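Local coordinates for protein 6-phosphogluconolactonase (Thermotoga maritima, PDB 1VL1) that hydrolyses 6-phosphogluconolactone to 6-phosphogluconate, the second step of the oxidative stage of the pentose phosphate pathway, at residues His150-Phe155 / Arg185-Ser190; Leu143-Asp148 / Leu215-Val220; Lys39-Lys44 / Gln67-Asn72. All blocks are in the same frame, centred on the assembly; numbering follows the deposited sequence.

Contact 1: His150-Phe155 / Arg185-Ser190; sequences HVASIF and RALNTS
Leu-187 meets the loop 150-155 through one methyl, and this single atom shows how a small apolar contact can join a turn to a helix end. Its CD1 lies 4.1 Å from CD1 of Ile-154, the two side chains reaching toward each other tip to tip, and 4.2 Å from CB of Ala-152. With CG anti to the carbonyl carbon (chi1 -70°), the leucine extends from the C-terminal end of the short helix 184-187 toward both partners. Each touch is van der Waals in nature; no hydrogen bond crosses between the segments. Ile-154 and Leu-187 are buried; Thr-181 touches Ala-152 and Ile-154, and Leu-182 touches Leu-187.

In the fold, residues 150-155 follow strand 140-143 of the Rossmann-like sheet, and helix 184-187 follows strand 179-182, which runs antiparallel to strand 74-82.

Polar bonds shape each segment separately. Ile-154 N donates to Val-151 O at 2.7 Å, which folds the loop into a tight turn carrying Ala-152 and Ile-154 on it. As the helix ends, a type I beta turn runs from Leu-187 to Ser-190, where Leu-187 O receives both N and OG of Ser-190 from one face of its carbonyl plane. Ser-190 OG lies 2.8 Å from Leu-187 O. Ala-186 O is likewise gripped twice, by Thr-189 N and, in the carbonyl plane, by Thr-189 OG1.

Aromatic packing occurs within the loop. CE1 of Phe-155 sits 3.4 Å above the centre of the His-150 ring, whose NE2 bonds a citrate that probably came from the crystallisation liquor.

Contact 2: Leu143-Asp148 / Leu215-Val220; sequences LGMGPD and LPAYFV
Leu-143 and Val-220 open the apolar part of this interface, reaching for each other tip to tip with CD1 of the leucine 3.9 Å from CG1 of the valine. The valine methyl is placed by chi1 of -180°, which sets CG1 anti to the backbone N. Two residues along, Met-145 lays its thioether against Ala-217: SD is 3.9 Å and CG 4.2 Å from the alanine CB. The methionine chain is extended through its first two torsions and bends at the third (chi3 76°), turning its terminal methyl aside while the sulfur keeps the touch. Phe-195 and Ile-197 of strand 192-198 and Ile-209 of helix 200-210 pack around the same residues, which makes this a buried seam. At the more open end CD2 of Leu-215 approaches the backbone O of Asp-148 at 3.9 Å, a packing contact and not a polar one.

Hydrogen bonds act beside the seam, none of them between the two segments. Tyr-218 N to Leu-215 O (2.9 Å) and Phe-219 N to Pro-216 O (3.0 Å) wind residues 216-219 into a short 3-10 turn, which presents Ala-217 to the methionine. Asp-148 turns its OD1 to His-150 ND1, and Ala-217 is joined by a backbone bond to Gly-149 just after the aspartate.

Between neighbouring rings, CD2 of Tyr-218 lies over the centre of one face of Phe-219.

The arrangement packs a glycine-containing loop, leaving the C-terminal end of parallel strand 140-143, against the 3-10 turn before strand 225-231; in Rossmann-like sheets ligand sites commonly lie at this end.

Contact 3: Lys39-Lys44 / Gln67-Asn72; sequences KLLEEK and QKFPWN
Leu-41, near the C-terminal end of helix 25-43, packs against Phe-69 and Pro-70 in the connection that leads from helix 57-64 into strand 74-82. The setting is the beta-alpha-beta layering of a Rossmann-like fold: strands 47-51 and 74-82 run parallel and adjacent, helix 57-64 crosses between them, and helix 25-43 delivers the chain into the first. The contact therefore lies where both connections enter the sheet.

Followed outward, the leucine approaches its partners stepwise. CB of Leu-41 points to the other segment but is still 5.7 Å from Pro-70 CD. CG stands anti to the carbonyl carbon (chi1 -65°), a placement that brings Leu-41 CG to 5.2 Å from Pro-70 CD. Of the two methyls, Leu-41 CD1 makes the real contact, 4.0 Å from Pro-70 CD and 4.1 Å from Pro-70 CG, so that leucine and proline meet tip to tip. The same methyl comes obliquely to the Phe-69 ring, with Leu-41 CD1 4.5 Å from Phe-69 CD1. Leu-41 CD2 stays farther back, 4.7 Å from Pro-70 CG. Ile-47, at the start of the adjoining strand, also touches the leucine, which is buried although Phe-69 and Pro-70 are only partly so.

Polar bonds hold the helix end. Leu-40 O accepts from the backbone N of both Glu-43 and Lys-44, while Arg-73 NH2, just beyond Asn-72, bonds to the carbonyl oxygens of Leu-41 and Lys-44 and so links the start of strand 74-82 to the end of helix 25-43.

Phe-69 is in turn packed against helix 25-43 at Arg-34 and Met-37, and CB of Phe-69 lies 3.9 Å above the centre of one face of the Trp-71 ring.

How the contacts relate
From the N terminus, contact 3 closes first: residues 39-44 meet 67-72 across a short loop containing strand 47-51 and helix 57-64. It is finished before the others begin, and lies on the opposite side of the chain's centre, about 24 and 28 Å, centre to centre, from contacts 1 and 2. Contact 2 then opens at 143-148 and closes only at 215-220. Within that span contact 1 opens and closes, so the two nest without crossing. They also touch: Asn-188 ND2 lies 3.0 Å from Phe-219 O, a probable hydrogen bond. Together they bring the loop after strand 140-143 against the end of helix 184-187 and the segment leading to strand 225-231.

Contact 1: His150-Phe155 / Arg185-Ser190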
loop_
_atom_site.group_PDB
_atom_site.type_symbol
_atom_site.label_atom_id
_atom_site.label_comp_id
_atom_site.label_asym_id
_atom_site.label_seq_id
_atom_site.Cartn_x
_atom_site.Cartn_y
_atom_site.Cartn_z
ATOM N N HIS A 150 -3.854 4.468 -11.410
ATOM C CA HIS A 150 -3.730 3.116 -10.942
ATOM C C HIS A 150 -3.391 3.072 -9.430
ATOM O O HIS A 150 -2.884 4.045 -8.856
ATOM C CB HIS A 150 -2.723 2.321 -11.816
ATOM C CG HIS A 150 -1.310 2.368 -11.338
ATOM N ND1 HIS A 150 -0.382 3.258 -11.838
ATOM C CD2 HIS A 150 -0.653 1.607 -10.427
ATOM C CE1 HIS A 150 0.784 3.054 -11.237
ATOM N NE2 HIS A 150 0.654 2.048 -10.390
ATOM N N VAL A 151 -3.754 1.987 -8.772
ATOM C CA VAL A 151 -3.474 1.779 -7.358
ATOM C C VAL A 151 -2.930 0.374 -7.155
ATOM O O VAL A 151 -3.286 -0.540 -7.893
ATOM C CB VAL A 151 -4.769 1.998 -6.582
ATOM C CG1 VAL A 151 -5.849 0.993 -7.000
ATOM C CG2 VAL A 151 -4.527 2.005 -5.085
ATOM N N ALA A 152 -1.983 0.201 -6.235
ATOM C CA ALA A 152 -1.331 -1.072 -6.069
ATOM C C ALA A 152 -0.732 -1.434 -7.446
ATOM O O ALA A 152 -0.106 -0.562 -8.049
ATOM C CB ALA A 152 -2.269 -2.148 -5.463
ATOM N N SER A 153 -0.961 -2.633 -7.950
ATOM C CA SER A 153 -0.677 -2.945 -9.369
ATOM C C SER A 153 -1.990 -3.278 -10.096
ATOM O O SER A 153 -2.042 -4.155 -10.988
ATOM C CB SER A 153 0.366 -4.042 -9.533
ATOM O OG SER A 153 1.721 -3.588 -9.421
ATOM N N ILE A 154 -3.052 -2.593 -9.685
ATOM C CA ILE A 154 -4.328 -2.662 -10.392
ATOM C C ILE A 154 -4.370 -1.538 -11.460
ATOM O O ILE A 154 -4.528 -0.347 -11.124
ATOM C CB ILE A 154 -5.499 -2.513 -9.447
ATOM C CG1 ILE A 154 -5.448 -3.536 -8.303
ATOM C CG2 ILE A 154 -6.781 -2.567 -10.259
ATOM C CD1 ILE A 154 -6.291 -3.223 -7.123
ATOM N N PHE A 155 -4.217 -1.929 -12.714
ATOM C CA PHE A 155 -4.194 -1.027 -13.860
ATOM C C PHE A 155 -5.508 -1.085 -14.624
ATOM O O PHE A 155 -5.861 -0.126 -15.304
ATOM C CB PHE A 155 -3.044 -1.380 -14.811
ATOM C CG PHE A 155 -1.674 -1.041 -14.243
ATOM C CD1 PHE A 155 -1.120 0.191 -14.403
ATOM C CD2 PHE A 155 -0.996 -1.947 -13.491
ATOM C CE1 PHE A 155 0.104 0.493 -13.841
ATOM C CE2 PHE A 155 0.206 -1.635 -12.897
ATOM C CZ PHE A 155 0.747 -0.433 -13.061
ATOM N N ARG A 185 -11.150 -6.244 -3.395
ATOM C CA ARG A 185 -11.670 -6.998 -2.250
ATOM C C ARG A 185 -10.748 -6.962 -1.045
ATOM O O ARG A 185 -11.192 -6.635 0.078
ATOM C CB ARG A 185 -11.933 -8.435 -2.691
ATOM C CG ARG A 185 -12.368 -9.339 -1.638
ATOM C CD ARG A 185 -12.810 -10.652 -2.261
ATOM N NE ARG A 185 -12.853 -11.717 -1.274
ATOM C CZ ARG A 185 -12.627 -13.008 -1.538
ATOM N NH1 ARG A 185 -12.337 -13.422 -2.780
ATOM N NH2 ARG A 185 -12.678 -13.890 -0.542
ATOM N N ALA A 186 -9.459 -7.234 -1.277
ATOM C CA ALA A 186 -8.458 -7.303 -0.209
ATOM C C ALA A 186 -8.242 -5.892 0.361
ATOM O O ALA A 186 -8.278 -5.665 1.584
ATOM C CB ALA A 186 -7.162 -7.902 -0.730
ATOM N N LEU A 187 -8.063 -4.937 -0.543
ATOM C CA LEU A 187 -7.757 -3.547 -0.110
ATOM C C LEU A 187 -8.910 -2.973 0.692
ATOM O O LEU A 187 -8.718 -2.244 1.671
ATOM C CB LEU A 187 -7.387 -2.659 -1.320
ATOM C CG LEU A 187 -6.019 -2.987 -1.968
ATOM C CD1 LEU A 187 -5.851 -2.145 -3.182
ATOM C CD2 LEU A 187 -4.924 -2.667 -0.987
ATOM N N ASN A 188 -10.125 -3.269 0.248
ATOM C CA ASN A 188 -11.318 -2.739 0.876
ATOM C C ASN A 188 -11.705 -3.377 2.221
ATOM O O ASN A 188 -12.641 -2.940 2.889
ATOM C CB ASN A 188 -12.450 -2.757 -0.170
ATOM C CG ASN A 188 -12.294 -1.688 -1.246
ATOM O OD1 ASN A 188 -11.469 -0.793 -1.126
ATOM N ND2 ASN A 188 -13.070 -1.806 -2.316
ATOM N N THR A 189 -10.960 -4.385 2.690
ATOM C CA THR A 189 -11.100 -4.811 4.078
ATOM C C THR A 189 -10.405 -3.863 5.055
ATOM O O THR A 189 -10.616 -3.983 6.267
ATOM C CB THR A 189 -10.532 -6.221 4.355
ATOM O OG1 THR A 189 -9.108 -6.243 4.150
ATOM C CG2 THR A 189 -11.117 -7.247 3.391
ATOM N N SER A 190 -9.610 -2.931 4.548
ATOM C CA SER A 190 -8.884 -2.007 5.410
ATOM C C SER A 190 -9.818 -1.014 6.090
ATOM O O SER A 190 -10.663 -0.403 5.442
ATOM C CB SER A 190 -7.873 -1.242 4.595
ATOM O OG SER A 190 -6.963 -2.022 3.849
#

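Contact 2: Leu143-Asp148 / Leu215-Val220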
loop_
_atom_site.group_PDB
_atom_site.type_symbol
_atom_site.label_atom_id
_atom_site.label_comp_id
_atom_site.label_asym_id
_atom_site.label_seq_id
_atom_site.Cartn_x
_atom_site.Cartn_y
_atom_site.Cartn_z
ATOM N N LEU A 143 -1.195 3.792 0.565
ATOM C CA LEU A 143 -1.167 3.555 -0.852
ATOM C C LEU A 143 -0.741 4.763 -1.620
ATOM O O LEU A 143 -0.920 5.909 -1.129
ATOM C CB LEU A 143 -2.573 3.159 -1.313
ATOM C CG LEU A 143 -3.135 1.909 -0.658
ATOM C CD1 LEU A 143 -4.580 1.643 -1.167
ATOM C CD2 LEU A 143 -2.222 0.700 -0.898
ATOM N N GLY A 144 -0.087 4.536 -2.757
ATOM C CA GLY A 144 0.126 5.564 -3.785
ATOM C C GLY A 144 -0.892 5.496 -4.898
ATOM O O GLY A 144 -1.769 4.629 -4.909
ATOM N N MET A 145 -0.793 6.415 -5.832
ATOM C CA MET A 145 -1.586 6.338 -7.054
ATOM C C MET A 145 -0.726 6.843 -8.172
ATOM O O MET A 145 -0.033 7.812 -8.015
ATOM C CB MET A 145 -2.810 7.245 -6.936
ATOM C CG MET A 145 -3.628 7.314 -8.194
ATOM S SD MET A 145 -4.989 8.503 -8.158
ATOM C CE MET A 145 -4.041 9.973 -8.376
ATOM N N GLY A 146 -0.735 6.142 -9.285
ATOM C CA GLY A 146 0.006 6.527 -10.428
ATOM C C GLY A 146 -0.604 7.719 -11.111
ATOM O O GLY A 146 -1.769 8.042 -10.886
ATOM N N PRO A 147 0.136 8.344 -12.016
ATOM C CA PRO A 147 -0.384 9.457 -12.812
ATOM C C PRO A 147 -1.465 9.056 -13.833
ATOM O O PRO A 147 -2.099 9.922 -14.471
ATOM C CB PRO A 147 0.862 10.016 -13.496
ATOM C CG PRO A 147 1.787 8.891 -13.548
ATOM C CD PRO A 147 1.519 7.966 -12.393
ATOM N N ASP A 148 -1.691 7.746 -13.952
ATOM C CA ASP A 148 -2.826 7.175 -14.691
ATOM C C ASP A 148 -4.033 6.780 -13.822
ATOM O O ASP A 148 -5.060 6.325 -14.350
ATOM C CB ASP A 148 -2.370 5.967 -15.506
ATOM C CG ASP A 148 -1.699 4.899 -14.664
ATOM O OD1 ASP A 148 -1.583 5.021 -13.416
ATOM O OD2 ASP A 148 -1.191 3.880 -15.209
ATOM N N LEU A 215 -11.418 5.420 -12.452
ATOM C CA LEU A 215 -10.005 5.029 -12.383
ATOM C C LEU A 215 -9.879 4.000 -11.274
ATOM O O LEU A 215 -10.714 3.989 -10.359
ATOM C CB LEU A 215 -9.133 6.241 -12.015
ATOM C CG LEU A 215 -9.232 7.447 -12.906
ATOM C CD1 LEU A 215 -8.380 8.615 -12.382
ATOM C CD2 LEU A 215 -8.879 7.131 -14.295
ATOM N N PRO A 216 -8.871 3.121 -11.336
ATOM C CA PRO A 216 -8.747 2.097 -10.275
ATOM C C PRO A 216 -8.851 2.655 -8.838
ATOM O O PRO A 216 -9.505 2.046 -7.991
ATOM C CB PRO A 216 -7.393 1.459 -10.557
ATOM C CG PRO A 216 -7.365 1.501 -12.089
ATOM C CD PRO A 216 -7.860 2.900 -12.406
ATOM N N ALA A 217 -8.141 3.749 -8.572
ATOM C CA ALA A 217 -8.138 4.323 -7.242
ATOM C C ALA A 217 -9.500 4.714 -6.749
ATOM O O ALA A 217 -9.717 4.848 -5.519
ATOM C CB ALA A 217 -7.202 5.465 -7.157
ATOM N N TYR A 218 -10.408 5.024 -7.666
ATOM C CA TYR A 218 -11.806 5.372 -7.305
ATOM C C TYR A 218 -12.460 4.283 -6.482
ATOM O O TYR A 218 -13.284 4.585 -5.644
ATOM C CB TYR A 218 -12.663 5.572 -8.559
ATOM C CG TYR A 218 -14.105 5.877 -8.312
ATOM C CD1 TYR A 218 -14.513 7.134 -7.888
ATOM C CD2 TYR A 218 -15.080 4.889 -8.514
ATOM C CE1 TYR A 218 -15.861 7.404 -7.678
ATOM C CE2 TYR A 218 -16.404 5.156 -8.363
ATOM C CZ TYR A 218 -16.789 6.406 -7.894
ATOM O OH TYR A 218 -18.125 6.709 -7.722
ATOM N N PHE A 219 -12.057 3.028 -6.682
ATOM C CA PHE A 219 -12.779 1.897 -6.035
ATOM C C PHE A 219 -12.221 1.435 -4.726
ATOM O O PHE A 219 -12.799 0.523 -4.114
ATOM C CB PHE A 219 -12.894 0.716 -7.006
ATOM C CG PHE A 219 -13.662 1.046 -8.249
ATOM C CD1 PHE A 219 -15.056 1.059 -8.256
ATOM C CD2 PHE A 219 -12.993 1.400 -9.390
ATOM C CE1 PHE A 219 -15.757 1.414 -9.373
ATOM C CE2 PHE A 219 -13.717 1.768 -10.541
ATOM C CZ PHE A 219 -15.090 1.745 -10.532
ATOM N N VAL A 220 -11.139 2.050 -4.260
ATOM C CA VAL A 220 -10.471 1.611 -3.043
ATOM C C VAL A 220 -10.841 2.593 -1.937
ATOM O O VAL A 220 -10.521 3.797 -1.986
ATOM C CB VAL A 220 -8.925 1.499 -3.172
ATOM C CG1 VAL A 220 -8.344 1.035 -1.875
ATOM C CG2 VAL A 220 -8.572 0.502 -4.185
#

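Contact 3: Lys39-Lys44 / Gln67-Asn72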
loop_
_atom_site.group_PDB
_atom_site.type_symbol
_atom_site.label_atom_id
_atom_site.label_comp_id
_atom_site.label_asym_id
_atom_site.label_seq_id
_atom_site.Cartn_x
_atom_site.Cartn_y
_atom_site.Cartn_z
ATOM N N LYS A 39 -3.067 5.143 18.019
ATOM C CA LYS A 39 -4.462 4.899 18.405
ATOM C C LYS A 39 -4.851 3.414 18.233
ATOM O O LYS A 39 -5.458 2.816 19.115
ATOM C CB LYS A 39 -5.427 5.809 17.597
ATOM C CG LYS A 39 -5.362 7.305 17.951
ATOM C CD LYS A 39 -6.271 8.238 17.046
ATOM C CE LYS A 39 -5.804 8.302 15.587
ATOM N NZ LYS A 39 -6.349 9.388 14.685
ATOM N N LEU A 40 -4.456 2.829 17.115
ATOM C CA LEU A 40 -4.810 1.446 16.810
ATOM C C LEU A 40 -4.231 0.551 17.897
ATOM O O LEU A 40 -4.922 -0.291 18.449
ATOM C CB LEU A 40 -4.359 1.060 15.393
ATOM C CG LEU A 40 -5.224 1.654 14.249
ATOM C CD1 LEU A 40 -4.526 1.569 12.938
ATOM C CD2 LEU A 40 -6.537 0.923 14.177
ATOM N N LEU A 41 -2.980 0.814 18.263
ATOM C CA LEU A 41 -2.301 0.028 19.301
ATOM C C LEU A 41 -2.832 0.210 20.714
ATOM O O LEU A 41 -2.576 -0.631 21.573
ATOM C CB LEU A 41 -0.784 0.277 19.229
ATOM C CG LEU A 41 -0.078 -0.202 17.953
ATOM C CD1 LEU A 41 1.240 0.519 17.813
ATOM C CD2 LEU A 41 0.136 -1.723 17.965
ATOM N N GLU A 42 -3.584 1.278 20.998
ATOM C CA GLU A 42 -4.254 1.396 22.292
ATOM C C GLU A 42 -5.410 0.407 22.378
ATOM O O GLU A 42 -5.778 -0.026 23.465
ATOM C CB GLU A 42 -4.790 2.812 22.514
ATOM C CG GLU A 42 -3.697 3.861 22.562
ATOM C CD GLU A 42 -4.243 5.254 22.797
ATOM O OE1 GLU A 42 -4.999 5.750 21.927
ATOM O OE2 GLU A 42 -3.914 5.848 23.847
ATOM N N GLU A 43 -5.973 0.073 21.223
ATOM C CA GLU A 43 -7.176 -0.739 21.110
ATOM C C GLU A 43 -6.898 -2.229 20.909
ATOM O O GLU A 43 -7.693 -3.073 21.336
ATOM C CB GLU A 43 -7.960 -0.274 19.878
ATOM C CG GLU A 43 -8.494 1.139 19.934
ATOM C CD GLU A 43 -9.035 1.585 18.585
ATOM O OE1 GLU A 43 -8.910 0.832 17.591
ATOM O OE2 GLU A 43 -9.593 2.697 18.510
ATOM N N LYS A 44 -5.794 -2.541 20.218
ATOM C CA LYS A 44 -5.515 -3.881 19.714
ATOM C C LYS A 44 -4.084 -4.286 19.964
ATOM O O LYS A 44 -3.173 -3.496 19.787
ATOM C CB LYS A 44 -5.620 -3.896 18.204
ATOM C CG LYS A 44 -6.958 -3.619 17.611
ATOM C CD LYS A 44 -6.845 -3.671 16.080
ATOM C CE LYS A 44 -6.758 -5.160 15.589
ATOM N NZ LYS A 44 -5.961 -5.445 14.382
ATOM N N GLN A 67 10.556 6.066 14.184
ATOM C CA GLN A 67 9.667 6.321 15.315
ATOM C C GLN A 67 9.814 5.171 16.322
ATOM O O GLN A 67 10.116 4.062 15.920
ATOM C CB GLN A 67 8.211 6.413 14.843
ATOM C CG GLN A 67 7.912 7.402 13.715
ATOM C CD GLN A 67 8.391 8.770 14.036
ATOM O OE1 GLN A 67 7.802 9.422 14.871
ATOM N NE2 GLN A 67 9.470 9.224 13.381
ATOM N N LYS A 68 9.569 5.430 17.604
ATOM C CA LYS A 68 9.611 4.401 18.640
ATOM C C LYS A 68 8.205 3.781 18.718
ATOM O O LYS A 68 7.342 4.216 19.476
ATOM C CB LYS A 68 10.049 4.971 19.978
ATOM C CG LYS A 68 11.529 5.417 20.033
ATOM C CD LYS A 68 12.561 4.357 19.547
ATOM C CE LYS A 68 13.983 4.889 19.732
ATOM N NZ LYS A 68 15.087 3.913 19.324
ATOM N N PHE A 69 7.998 2.784 17.877
ATOM C CA PHE A 69 6.832 1.890 17.925
ATOM C C PHE A 69 7.239 0.566 18.535
ATOM O O PHE A 69 8.455 0.204 18.537
ATOM C CB PHE A 69 6.312 1.620 16.531
ATOM C CG PHE A 69 5.655 2.799 15.866
ATOM C CD1 PHE A 69 4.459 3.282 16.325
ATOM C CD2 PHE A 69 6.209 3.361 14.715
ATOM C CE1 PHE A 69 3.845 4.364 15.685
ATOM C CE2 PHE A 69 5.592 4.420 14.064
ATOM C CZ PHE A 69 4.417 4.934 14.569
ATOM N N PRO A 70 6.271 -0.174 19.087
ATOM C CA PRO A 70 6.528 -1.535 19.468
ATOM C C PRO A 70 6.404 -2.394 18.210
ATOM O O PRO A 70 5.340 -2.927 17.914
ATOM C CB PRO A 70 5.433 -1.818 20.488
ATOM C CG PRO A 70 4.296 -1.023 20.033
ATOM C CD PRO A 70 4.869 0.221 19.367
ATOM N N TRP A 71 7.496 -2.515 17.456
ATOM C CA TRP A 71 7.426 -3.102 16.124
ATOM C C TRP A 71 6.972 -4.529 16.107
ATOM O O TRP A 71 6.501 -4.982 15.060
ATOM C CB TRP A 71 8.793 -3.039 15.477
ATOM C CG TRP A 71 9.250 -1.620 15.237
ATOM C CD1 TRP A 71 10.282 -1.004 15.829
ATOM C CD2 TRP A 71 8.701 -0.687 14.302
ATOM N NE1 TRP A 71 10.411 0.277 15.354
ATOM C CE2 TRP A 71 9.454 0.505 14.411
ATOM C CE3 TRP A 71 7.670 -0.739 13.377
ATOM C CZ2 TRP A 71 9.200 1.634 13.620
ATOM C CZ3 TRP A 71 7.408 0.370 12.590
ATOM C CH2 TRP A 71 8.184 1.546 12.712
ATOM N N ASN A 72 7.245 -5.276 17.164
ATOM C CA ASN A 72 6.722 -6.637 17.278
ATOM C C ASN A 72 5.208 -6.751 17.225
ATOM O O ASN A 72 4.687 -7.834 17.006
ATOM C CB ASN A 72 7.215 -7.333 18.514
ATOM C CG ASN A 72 6.798 -6.656 19.815
ATOM O OD1 ASN A 72 7.034 -5.470 19.999
ATOM N ND2 ASN A 72 6.199 -7.420 20.732
#